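Local coordinates for sulfur oxygenase/reductase (Halothiobacillus neapolitanus, PDB 6QPA), which probably catalyses the oxygen-dependent oxidation and reduction of elemental sulfur at a mononuclear iron site, at residues Lys173-Glu176 against Gln177-Glu181; Glu184-Lys187 against Ala188-Gly192; Glu258-Ser261 against Pro262-His266; Gln280-Asn283 against Asn284-Ala288. All coordinates share one frame; numbering follows the deposited sequence.

Interaction 1. Residues Lys173-Glu176 against Gln177-Glu181; sequences KAFE and QGATE
Phe175 with Ala179 and Glu176 with Thr180 make overlapping i-to-i+4 contacts in the first half of helix 172-189, which packs against the curled antiparallel sheet. Regular backbone bonds set the spacing, among them Ala179 N to Phe175 O at 2.7 Å. The less routine feature lies at Glu176 O, which is gripped twice by one residue: Thr180 N comes within 2.9 Å and Thr180 OG1 within 2.8 Å, from opposite faces of the carbonyl plane. The hydroxyl can reach back because OG1 stands beside its own backbone N (chi1 -66°), a familiar way for a helical threonine to satisfy its side chain. Putting a valine here would probably cost Glu176 O its second donor, leaving the backbone N-H to hold that carbonyl. On another side of the helix, Ala179 CB sits over one face of the Phe175 ring, 4.3 Å from its centroid, as a CH-pi contact. Around the turn, the Phe175 ring also meets Tyr253 and His165, and Tyr253 OH binds Glu176 OE2. Ala179 and Thr180 rest on Ile198 of strand 193-204, while Phe175 and Ala179 touch Val286 of helix 276-287.

Interaction 2. Residues Glu184-Lys187 against Ala188-Gly192; sequences EWMK and ANVPG
Two first torsions bring the indole of Trp185 and the amide of Asn189 together: Trp185 carries CG anti to its backbone N (chi1 -166°), swinging the ring out and toward the C-terminal turn, and Asn189 keeps CG beside its own N (chi1 -68°), which folds the amide back over that ring. ND2 ends 3.4 Å above the plane of the Trp185 indole, over its centre, while the ring and amide planes stand 56° apart. Asn189 CB covers the six-membered ring of Trp185 in a CH-pi contact, 3.9 Å from the centroid. ND2 also gives a weak hydrogen bond to Trp185 O, and the other end of the amide, OD1, is held by Lys310 of the second subunit, so both ends of the group have a partner.

The helix is finishing here. Met186 O takes Val190 N at 2.9 Å and Asn189 N at 3.2 Å, the latter from above the carbonyl plane, and Val190 is the first residue to leave helical angles. A water lies 2.6 Å from Lys187 O and also near Val190 O, bridging the last turn to the departing chain. Val190 CG2 tucks under the turn, 4.1 Å from Met186 CB and 3.9 Å from Trp185 CZ3.

Beyond the turn, Trp185 packs on Leu278 of helix 276-287, its NE1 bonded to Glu277. Met186 and Lys187 lie on Met193 of strand 193-204, and Lys187 NZ forms a salt bridge with Asp125 of strand 110-125.

Interaction 3. Residues Glu258-Ser261 against Pro262-His266; sequences EWES and PEHAH
Trp259 lays its indole beneath the first turn of helix 262-269, and its atoms meet that turn in order. Trp259 CB stands 3.8 Å from Ala265 CB. From CG the five-membered ring slides under Ala265, whose CA lies over one face, 3.5 Å from the centroid and 14° off the normal, a CH-pi contact; Trp259 CD1 closes to 3.4 Å from Ala265 CB, and NE1 stays near the same residue. On the six-membered ring, CE3 and CZ3 lie under His264 O, which sits over the same face as Ala265, 3.5 Å from Trp259 CE3. The far end of the ring reaches Val190. A leucine in its place would probably open a gap beneath Ala265 and deprive His264 O of the flat surface it rests on.

The turn joins strand 251-259 to helix 262-269, with Ser261 at the N-cap and a proline in the first helical position. Ser261 O accepts Ala265 N at 3.0 Å, the first bond of the helix. The cap side chain is put to use as well: with chi1 at 74°, OG lies between the backbone N and the carbonyl carbon of Ser261 and meets the edge of the His264 ring, 2.6 Å from ND1, a short hydrogen bond in which either atom could be the donor. A water joins Ser261 OG to Glu263 OE1, lying 3.0 Å from the latter.

Glu260 crosses the same imidazole, its OE1 3.4 Å from His264 CE1 and its carboxylate turned 50° from the ring, while OE2 is bonded to Thr133 and Ser131 of the second subunit.

Interaction 4. Residues Gln280-Asn283 against Asn284-Ala288; sequences QIHN and NGVLA
His282 O receives two backbone N-H groups: Leu287 N, five residues on, at 2.9 Å in the carbonyl plane, and Val286 N, four residues on, at 2.8 Å but tilted 34° from that plane. The first of these is the straighter bond, with an N-H...O angle of 163°. At the two carbonyls just before it the pattern is the ordinary alpha-helical one, with Asn284 N on Gln280 O, and Gly285 N 2.8 Å from Ile281 O. Gly285 has no beta carbon, and its position lies close against Ile281 O. Further on, Ala288 N continues the five-residue spacing with a weak bond to Asn283 O.

The His282 ring leans over Val286 and Leu287. Its CG stands anti to the backbone N (chi1 -174°), which swings the ring toward the C-terminal end of the helix, where those two residues lie. Both meet the ring from the same side of its plane, the valine at CD2 and NE2, the leucine at CE1 and ND1. His282 CD2 lies 3.5 Å from Val286 CB, with NE2 3.6 Å from Val286 CG1, and His282 CE1 comes to 3.6 Å of Leu287 CD2. The remaining methyl of that leucine, CD1, comes 3.3 Å from Asn283 OD1, a close carbon-to-oxygen touch.

Thr182 of helix 172-189 packs on both His282 and Val286, while Met218 of the third subunit packs on Asn283 and Leu287. The i-to-i+5 bond from Leu287 N to His282 O marks a pi-type turn, here with the i+4 bond kept beside it, widening helix 276-287 near its C-terminal end, where the chain passes into strand 290-305.

Overall arrangement
All four contacts are local, yet packing joins most of them, across three helices and a strand end. Interactions 1 and 4 are nearest, with centres 9 Å apart: Glu181 OE2 lies 3.7 Å from Ile281 CD1 where helix 276-287 packs on helix 172-189. Interaction 2 follows interaction 1 on the same helix, their centres 16 Å apart, and touches interaction 4 where Trp185 CD1 lies 3.9 Å from Ile281 CD1. Its centre is 12 Å from that of interaction 3, yet they touch, Met186 CE lying 3.4 Å from Trp259 CZ2. Interaction 3 touches neither 1 nor 4. Interactions 2 and 3 reach the second subunit, interaction 4 the third. The iron site of His88, His92 and Glu116 lies away from all four.

Interaction 1. Residues Lys173-Glu176 against Gln177-Glu181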
loop_
_atom_site.group_PDB
_atom_site.type_symbol
_atom_site.label_atom_id
_atom_site.label_comp_id
_atom_site.label_asym_id
_atom_site.label_seq_id
_atom_site.Cartn_x
_atom_site.Cartn_y
_atom_site.Cartn_z
ATOM N N LYS A 173 24.709 -47.653 -49.854
ATOM C CA LYS A 173 24.367 -47.196 -51.194
ATOM C C LYS A 173 22.862 -47.094 -51.375
ATOM O O LYS A 173 22.372 -46.145 -51.998
ATOM C CB LYS A 173 24.967 -48.150 -52.236
ATOM C CG LYS A 173 24.658 -47.755 -53.669
ATOM C CD LYS A 173 25.185 -48.767 -54.684
ATOM C CE LYS A 173 24.855 -48.315 -56.103
ATOM N NZ LYS A 173 25.357 -49.251 -57.144
ATOM N N ALA A 174 22.119 -48.083 -50.873
ATOM C CA ALA A 174 20.661 -48.038 -50.945
ATOM C C ALA A 174 20.107 -46.846 -50.171
ATOM O O ALA A 174 19.162 -46.189 -50.626
ATOM C CB ALA A 174 20.057 -49.356 -50.440
ATOM N N PHE A 175 20.666 -46.565 -48.990
ATOM C CA PHE A 175 20.245 -45.390 -48.230
ATOM C C PHE A 175 20.477 -44.117 -49.030
ATOM O O PHE A 175 19.605 -43.238 -49.096
ATOM C CB PHE A 175 20.993 -45.302 -46.893
ATOM C CG PHE A 175 20.814 -43.983 -46.196
ATOM C CD1 PHE A 175 19.732 -43.773 -45.341
ATOM C CD2 PHE A 175 21.685 -42.927 -46.438
ATOM C CE1 PHE A 175 19.536 -42.534 -44.715
ATOM C CE2 PHE A 175 21.500 -41.686 -45.826
ATOM C CZ PHE A 175 20.438 -41.484 -44.960
ATOM N N GLU A 176 21.667 -43.990 -49.624
ATOM C CA GLU A 176 21.986 -42.782 -50.376
ATOM C C GLU A 176 20.988 -42.568 -51.503
ATOM O O GLU A 176 20.478 -41.454 -51.691
ATOM C CB GLU A 176 23.417 -42.874 -50.915
ATOM C CG GLU A 176 24.453 -42.809 -49.805
ATOM C CD GLU A 176 25.896 -42.992 -50.274
ATOM O OE1 GLU A 176 26.120 -43.043 -51.502
ATOM O OE2 GLU A 176 26.807 -43.048 -49.411
ATOM N N GLN A 177 20.651 -43.645 -52.226
ATOM C CA GLN A 177 19.680 -43.540 -53.308
ATOM C C GLN A 177 18.287 -43.217 -52.776
ATOM O O GLN A 177 17.573 -42.400 -53.363
ATOM C CB GLN A 177 19.657 -44.841 -54.122
ATOM C CG GLN A 177 20.937 -45.071 -54.893
ATOM C CD GLN A 177 20.987 -46.445 -55.561
ATOM O OE1 GLN A 177 20.772 -47.476 -54.916
ATOM N NE2 GLN A 177 21.268 -46.458 -56.856
ATOM N N GLY A 178 17.876 -43.868 -51.686
ATOM C CA GLY A 178 16.551 -43.611 -51.141
ATOM C C GLY A 178 16.418 -42.221 -50.546
ATOM O O GLY A 178 15.390 -41.565 -50.705
ATOM N N ALA A 179 17.446 -41.767 -49.824
ATOM C CA ALA A 179 17.431 -40.410 -49.285
ATOM C C ALA A 179 17.409 -39.382 -50.408
ATOM O O ALA A 179 16.666 -38.390 -50.345
ATOM C CB ALA A 179 18.651 -40.180 -48.384
ATOM N N THR A 180 18.207 -39.619 -51.453
ATOM C CA THR A 180 18.194 -38.738 -52.609
ATOM C C THR A 180 16.801 -38.648 -53.206
ATOM O O THR A 180 16.305 -37.552 -53.482
ATOM C CB THR A 180 19.185 -39.233 -53.657
ATOM O OG1 THR A 180 20.520 -39.124 -53.153
ATOM C CG2 THR A 180 19.041 -38.451 -54.953
ATOM N N GLU A 181 16.146 -39.794 -53.414
ATOM C CA GLU A 181 14.811 -39.749 -54.008
ATOM C C GLU A 181 13.821 -39.028 -53.098
ATOM O O GLU A 181 13.004 -38.232 -53.571
ATOM C CB GLU A 181 14.329 -41.171 -54.343
ATOM C CG GLU A 181 13.016 -41.149 -55.125
ATOM C CD GLU A 181 12.500 -42.530 -55.543
ATOM O OE1 GLU A 181 13.157 -43.563 -55.253
ATOM O OE2 GLU A 181 11.417 -42.560 -56.170
#

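Interaction 2. Residues Glu184-Lys187 against Ala188-Gly192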
loop_
_atom_site.group_PDB
_atom_site.type_symbol
_atom_site.label_atom_id
_atom_site.label_comp_id
_atom_site.label_asym_id
_atom_site.label_seq_id
_atom_site.Cartn_x
_atom_site.Cartn_y
_atom_site.Cartn_z
ATOM N N GLU A 184 14.613 -35.127 -53.265
ATOM C CA GLU A 184 14.219 -34.555 -54.544
ATOM C C GLU A 184 12.706 -34.411 -54.643
ATOM O O GLU A 184 12.207 -33.438 -55.222
ATOM C CB GLU A 184 14.753 -35.429 -55.676
ATOM C CG GLU A 184 16.255 -35.305 -55.818
ATOM C CD GLU A 184 16.829 -36.185 -56.917
ATOM O OE1 GLU A 184 16.164 -37.163 -57.310
ATOM O OE2 GLU A 184 17.948 -35.889 -57.386
ATOM N N TRP A 185 11.962 -35.395 -54.128
ATOM C CA TRP A 185 10.509 -35.276 -54.100
ATOM C C TRP A 185 10.095 -34.075 -53.262
ATOM O O TRP A 185 9.258 -33.266 -53.679
ATOM C CB TRP A 185 9.889 -36.561 -53.551
ATOM C CG TRP A 185 8.379 -36.739 -53.754
ATOM C CD1 TRP A 185 7.779 -37.518 -54.703
ATOM C CD2 TRP A 185 7.304 -36.171 -52.975
ATOM N NE1 TRP A 185 6.409 -37.475 -54.570
ATOM C CE2 TRP A 185 6.086 -36.659 -53.521
ATOM C CE3 TRP A 185 7.251 -35.317 -51.871
ATOM C CZ2 TRP A 185 4.822 -36.306 -53.007
ATOM C CZ3 TRP A 185 5.972 -34.953 -51.351
ATOM C CH2 TRP A 185 4.785 -35.470 -51.920
ATOM N N MET A 186 10.703 -33.933 -52.083
ATOM C CA MET A 186 10.345 -32.839 -51.184
ATOM C C MET A 186 10.651 -31.484 -51.799
ATOM O O MET A 186 9.823 -30.569 -51.727
ATOM C CB MET A 186 11.071 -33.004 -49.852
ATOM C CG MET A 186 10.580 -34.211 -49.068
ATOM S SD MET A 186 11.519 -34.595 -47.571
ATOM C CE MET A 186 11.233 -33.146 -46.631
ATOM N N LYS A 187 11.820 -31.337 -52.438
ATOM C CA LYS A 187 12.155 -30.033 -53.002
ATOM C C LYS A 187 11.226 -29.695 -54.153
ATOM O O LYS A 187 10.927 -28.525 -54.378
ATOM C CB LYS A 187 13.623 -29.978 -53.452
ATOM C CG LYS A 187 14.110 -28.570 -53.845
ATOM C CD LYS A 187 15.589 -28.365 -53.505
ATOM C CE LYS A 187 16.132 -26.986 -53.932
ATOM N NZ LYS A 187 15.983 -26.740 -55.392
ATOM N N ALA A 188 10.745 -30.705 -54.869
ATOM C CA ALA A 188 9.811 -30.473 -55.957
ATOM C C ALA A 188 8.386 -30.210 -55.475
ATOM O O ALA A 188 7.627 -29.539 -56.172
ATOM C CB ALA A 188 9.820 -31.669 -56.909
ATOM N N ASN A 189 7.989 -30.720 -54.312
ATOM C CA ASN A 189 6.568 -30.783 -53.975
ATOM C C ASN A 189 6.157 -30.164 -52.644
ATOM O O ASN A 189 4.954 -30.085 -52.380
ATOM C CB ASN A 189 6.087 -32.242 -53.993
ATOM C CG ASN A 189 6.091 -32.831 -55.398
ATOM O OD1 ASN A 189 5.464 -32.292 -56.300
ATOM N ND2 ASN A 189 6.825 -33.914 -55.589
ATOM N N VAL A 190 7.077 -29.794 -51.770
ATOM C CA VAL A 190 6.726 -29.395 -50.407
ATOM C C VAL A 190 6.993 -27.906 -50.257
ATOM O O VAL A 190 8.093 -27.448 -50.604
ATOM C CB VAL A 190 7.503 -30.210 -49.357
ATOM C CG1 VAL A 190 7.094 -29.793 -47.951
ATOM C CG2 VAL A 190 7.246 -31.686 -49.575
ATOM N N PRO A 191 6.028 -27.115 -49.775
ATOM C CA PRO A 191 6.242 -25.661 -49.704
ATOM C C PRO A 191 7.371 -25.315 -48.751
ATOM O O PRO A 191 7.547 -25.951 -47.710
ATOM C CB PRO A 191 4.893 -25.103 -49.215
ATOM C CG PRO A 191 4.058 -26.289 -48.833
ATOM C CD PRO A 191 4.630 -27.503 -49.486
ATOM N N GLY A 192 8.148 -24.305 -49.131
ATOM C CA GLY A 192 9.167 -23.770 -48.248
ATOM C C GLY A 192 10.446 -24.565 -48.181
ATOM O O GLY A 192 11.294 -24.266 -47.331
HETATM O O HOH W 1 9.178 -27.165 -52.948
#

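Interaction 3. Residues Glu258-Ser261 against Pro262-His266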
loop_
_atom_site.group_PDB
_atom_site.type_symbol
_atom_site.label_atom_id
_atom_site.label_comp_id
_atom_site.label_asym_id
_atom_site.label_seq_id
_atom_site.Cartn_x
_atom_site.Cartn_y
_atom_site.Cartn_z
ATOM N N GLU A 258 17.283 -27.321 -45.553
ATOM C CA GLU A 258 16.998 -25.928 -45.273
ATOM C C GLU A 258 15.555 -25.626 -45.633
ATOM O O GLU A 258 15.022 -26.140 -46.627
ATOM C CB GLU A 258 17.957 -25.006 -46.031
ATOM C CG GLU A 258 19.383 -25.402 -45.763
ATOM C CD GLU A 258 20.429 -24.375 -46.158
ATOM O OE1 GLU A 258 21.577 -24.574 -45.729
ATOM O OE2 GLU A 258 20.133 -23.392 -46.873
ATOM N N TRP A 259 14.920 -24.826 -44.781
ATOM C CA TRP A 259 13.507 -24.507 -44.882
ATOM C C TRP A 259 13.317 -23.021 -44.630
ATOM O O TRP A 259 14.115 -22.383 -43.935
ATOM C CB TRP A 259 12.676 -25.297 -43.862
ATOM C CG TRP A 259 12.734 -26.782 -44.013
ATOM C CD1 TRP A 259 13.603 -27.635 -43.399
ATOM C CD2 TRP A 259 11.870 -27.599 -44.813
ATOM N NE1 TRP A 259 13.338 -28.931 -43.764
ATOM C CE2 TRP A 259 12.278 -28.940 -44.634
ATOM C CE3 TRP A 259 10.808 -27.328 -45.678
ATOM C CZ2 TRP A 259 11.649 -30.019 -45.290
ATOM C CZ3 TRP A 259 10.170 -28.411 -46.325
ATOM C CH2 TRP A 259 10.595 -29.734 -46.115
ATOM N N GLU A 260 12.205 -22.492 -45.143
ATOM C CA GLU A 260 11.911 -21.072 -44.967
ATOM C C GLU A 260 11.831 -20.682 -43.495
ATOM O O GLU A 260 12.265 -19.585 -43.119
ATOM C CB GLU A 260 10.606 -20.709 -45.670
ATOM C CG GLU A 260 10.177 -19.257 -45.417
ATOM C CD GLU A 260 9.022 -18.807 -46.294
ATOM O OE1 GLU A 260 8.084 -18.202 -45.752
ATOM O OE2 GLU A 260 9.063 -19.024 -47.530
ATOM N N SER A 261 11.263 -21.549 -42.658
ATOM C CA SER A 261 10.941 -21.212 -41.275
ATOM C C SER A 261 10.802 -22.513 -40.492
ATOM O O SER A 261 10.714 -23.590 -41.086
ATOM C CB SER A 261 9.640 -20.400 -41.197
ATOM O OG SER A 261 8.520 -21.259 -41.420
ATOM N N PRO A 262 10.773 -22.451 -39.157
ATOM C CA PRO A 262 10.545 -23.697 -38.398
ATOM C C PRO A 262 9.206 -24.354 -38.715
ATOM O O PRO A 262 9.128 -25.586 -38.768
ATOM C CB PRO A 262 10.649 -23.246 -36.931
ATOM C CG PRO A 262 11.545 -22.005 -36.992
ATOM C CD PRO A 262 11.113 -21.318 -38.273
ATOM N N GLU A 263 8.160 -23.561 -38.964
ATOM C CA GLU A 263 6.844 -24.107 -39.303
ATOM C C GLU A 263 6.874 -24.851 -40.642
ATOM O O GLU A 263 6.297 -25.940 -40.766
ATOM C CB GLU A 263 5.807 -22.983 -39.323
ATOM C CG GLU A 263 5.609 -22.243 -37.969
ATOM C CD GLU A 263 6.771 -21.278 -37.528
ATOM O OE1 GLU A 263 7.535 -20.742 -38.362
ATOM O OE2 GLU A 263 6.916 -21.066 -36.302
ATOM N N HIS A 264 7.551 -24.293 -41.654
ATOM C CA HIS A 264 7.681 -25.006 -42.922
ATOM C C HIS A 264 8.478 -26.292 -42.748
ATOM O O HIS A 264 8.181 -27.303 -43.396
ATOM C CB HIS A 264 8.342 -24.113 -43.964
ATOM C CG HIS A 264 7.489 -22.958 -44.366
ATOM N ND1 HIS A 264 7.606 -21.716 -43.785
ATOM C CD2 HIS A 264 6.473 -22.868 -45.255
ATOM C CE1 HIS A 264 6.709 -20.902 -44.315
ATOM N NE2 HIS A 264 6.011 -21.577 -45.209
ATOM N N ALA A 265 9.505 -26.261 -41.886
ATOM C CA ALA A 265 10.311 -27.455 -41.617
ATOM C C ALA A 265 9.480 -28.542 -40.940
ATOM O O ALA A 265 9.579 -29.731 -41.286
ATOM C CB ALA A 265 11.515 -27.085 -40.737
ATOM N N HIS A 266 8.697 -28.153 -39.932
ATOM C CA HIS A 266 7.905 -29.120 -39.183
ATOM C C HIS A 266 6.861 -29.769 -40.077
ATOM O O HIS A 266 6.773 -31.004 -40.176
ATOM C CB HIS A 266 7.240 -28.436 -37.985
ATOM C CG HIS A 266 6.412 -29.361 -37.153
ATOM N ND1 HIS A 266 5.055 -29.189 -36.963
ATOM C CD2 HIS A 266 6.747 -30.489 -36.481
ATOM C CE1 HIS A 266 4.599 -30.161 -36.195
ATOM N NE2 HIS A 266 5.606 -30.961 -35.886
HETATM O O HOH W 2 6.259 -19.348 -40.678
#

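Interaction 4. Residues Gln280-Asn283 against Asn284-Ala288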
loop_
_atom_site.group_PDB
_atom_site.type_symbol
_atom_site.label_atom_id
_atom_site.label_comp_id
_atom_site.label_asym_id
_atom_site.label_seq_id
_atom_site.Cartn_x
_atom_site.Cartn_y
_atom_site.Cartn_z
ATOM N N GLN A 280 5.964 -44.097 -49.188
ATOM C CA GLN A 280 6.532 -45.331 -49.739
ATOM C C GLN A 280 8.008 -45.153 -50.073
ATOM O O GLN A 280 8.832 -46.018 -49.757
ATOM C CB GLN A 280 5.780 -45.761 -51.003
ATOM C CG GLN A 280 4.273 -45.893 -50.864
ATOM C CD GLN A 280 3.874 -46.583 -49.593
ATOM O OE1 GLN A 280 4.308 -47.694 -49.331
ATOM N NE2 GLN A 280 3.034 -45.929 -48.793
ATOM N N ILE A 281 8.352 -44.030 -50.706
ATOM C CA ILE A 281 9.739 -43.732 -51.052
ATOM C C ILE A 281 10.604 -43.701 -49.798
ATOM O O ILE A 281 11.655 -44.348 -49.734
ATOM C CB ILE A 281 9.812 -42.395 -51.809
ATOM C CG1 ILE A 281 9.112 -42.506 -53.172
ATOM C CG2 ILE A 281 11.260 -41.877 -51.889
ATOM C CD1 ILE A 281 8.853 -41.168 -53.841
ATOM N N HIS A 282 10.149 -42.986 -48.766
ATOM C CA HIS A 282 10.964 -42.824 -47.562
ATOM C C HIS A 282 10.999 -44.114 -46.751
ATOM O O HIS A 282 12.060 -44.509 -46.257
ATOM C CB HIS A 282 10.436 -41.650 -46.713
ATOM C CG HIS A 282 11.300 -41.299 -45.524
ATOM N ND1 HIS A 282 10.891 -41.493 -44.219
ATOM C CD2 HIS A 282 12.527 -40.731 -45.447
ATOM C CE1 HIS A 282 11.830 -41.069 -43.388
ATOM N NE2 HIS A 282 12.841 -40.611 -44.109
ATOM N N ASN A 283 9.849 -44.793 -46.616
ATOM C CA ASN A 283 9.833 -46.060 -45.893
ATOM C C ASN A 283 10.800 -47.054 -46.522
ATOM O O ASN A 283 11.634 -47.641 -45.829
ATOM C CB ASN A 283 8.415 -46.657 -45.861
ATOM C CG ASN A 283 7.534 -45.995 -44.812
ATOM O OD1 ASN A 283 7.958 -45.052 -44.152
ATOM N ND2 ASN A 283 6.314 -46.489 -44.651
ATOM N N ASN A 284 10.714 -47.239 -47.842
ATOM C CA ASN A 284 11.514 -48.271 -48.494
ATOM C C ASN A 284 12.948 -47.833 -48.773
ATOM O O ASN A 284 13.863 -48.661 -48.735
ATOM C CB ASN A 284 10.821 -48.705 -49.779
ATOM C CG ASN A 284 9.481 -49.334 -49.503
ATOM O OD1 ASN A 284 9.344 -50.124 -48.567
ATOM N ND2 ASN A 284 8.482 -48.984 -50.292
ATOM N N GLY A 285 13.163 -46.554 -49.030
ATOM C CA GLY A 285 14.472 -46.080 -49.401
ATOM C C GLY A 285 15.302 -45.571 -48.239
ATOM O O GLY A 285 16.524 -45.502 -48.369
ATOM N N VAL A 286 14.677 -45.216 -47.113
ATOM C CA VAL A 286 15.425 -44.660 -45.985
ATOM C C VAL A 286 15.194 -45.501 -44.730
ATOM O O VAL A 286 16.134 -46.091 -44.193
ATOM C CB VAL A 286 15.066 -43.183 -45.729
ATOM C CG1 VAL A 286 15.772 -42.674 -44.453
ATOM C CG2 VAL A 286 15.444 -42.324 -46.930
ATOM N N LEU A 287 13.946 -45.575 -44.258
ATOM C CA LEU A 287 13.692 -46.217 -42.970
ATOM C C LEU A 287 14.120 -47.680 -42.952
ATOM O O LEU A 287 14.532 -48.190 -41.902
ATOM C CB LEU A 287 12.212 -46.095 -42.591
ATOM C CG LEU A 287 11.665 -44.680 -42.288
ATOM C CD1 LEU A 287 10.239 -44.728 -41.765
ATOM C CD2 LEU A 287 12.547 -43.947 -41.304
ATOM N N ALA A 288 13.994 -48.377 -44.086
ATOM C CA ALA A 288 14.334 -49.786 -44.183
ATOM C C ALA A 288 15.821 -50.061 -44.005
ATOM O O ALA A 288 16.190 -51.222 -43.820
ATOM C CB ALA A 288 13.879 -50.347 -45.539
#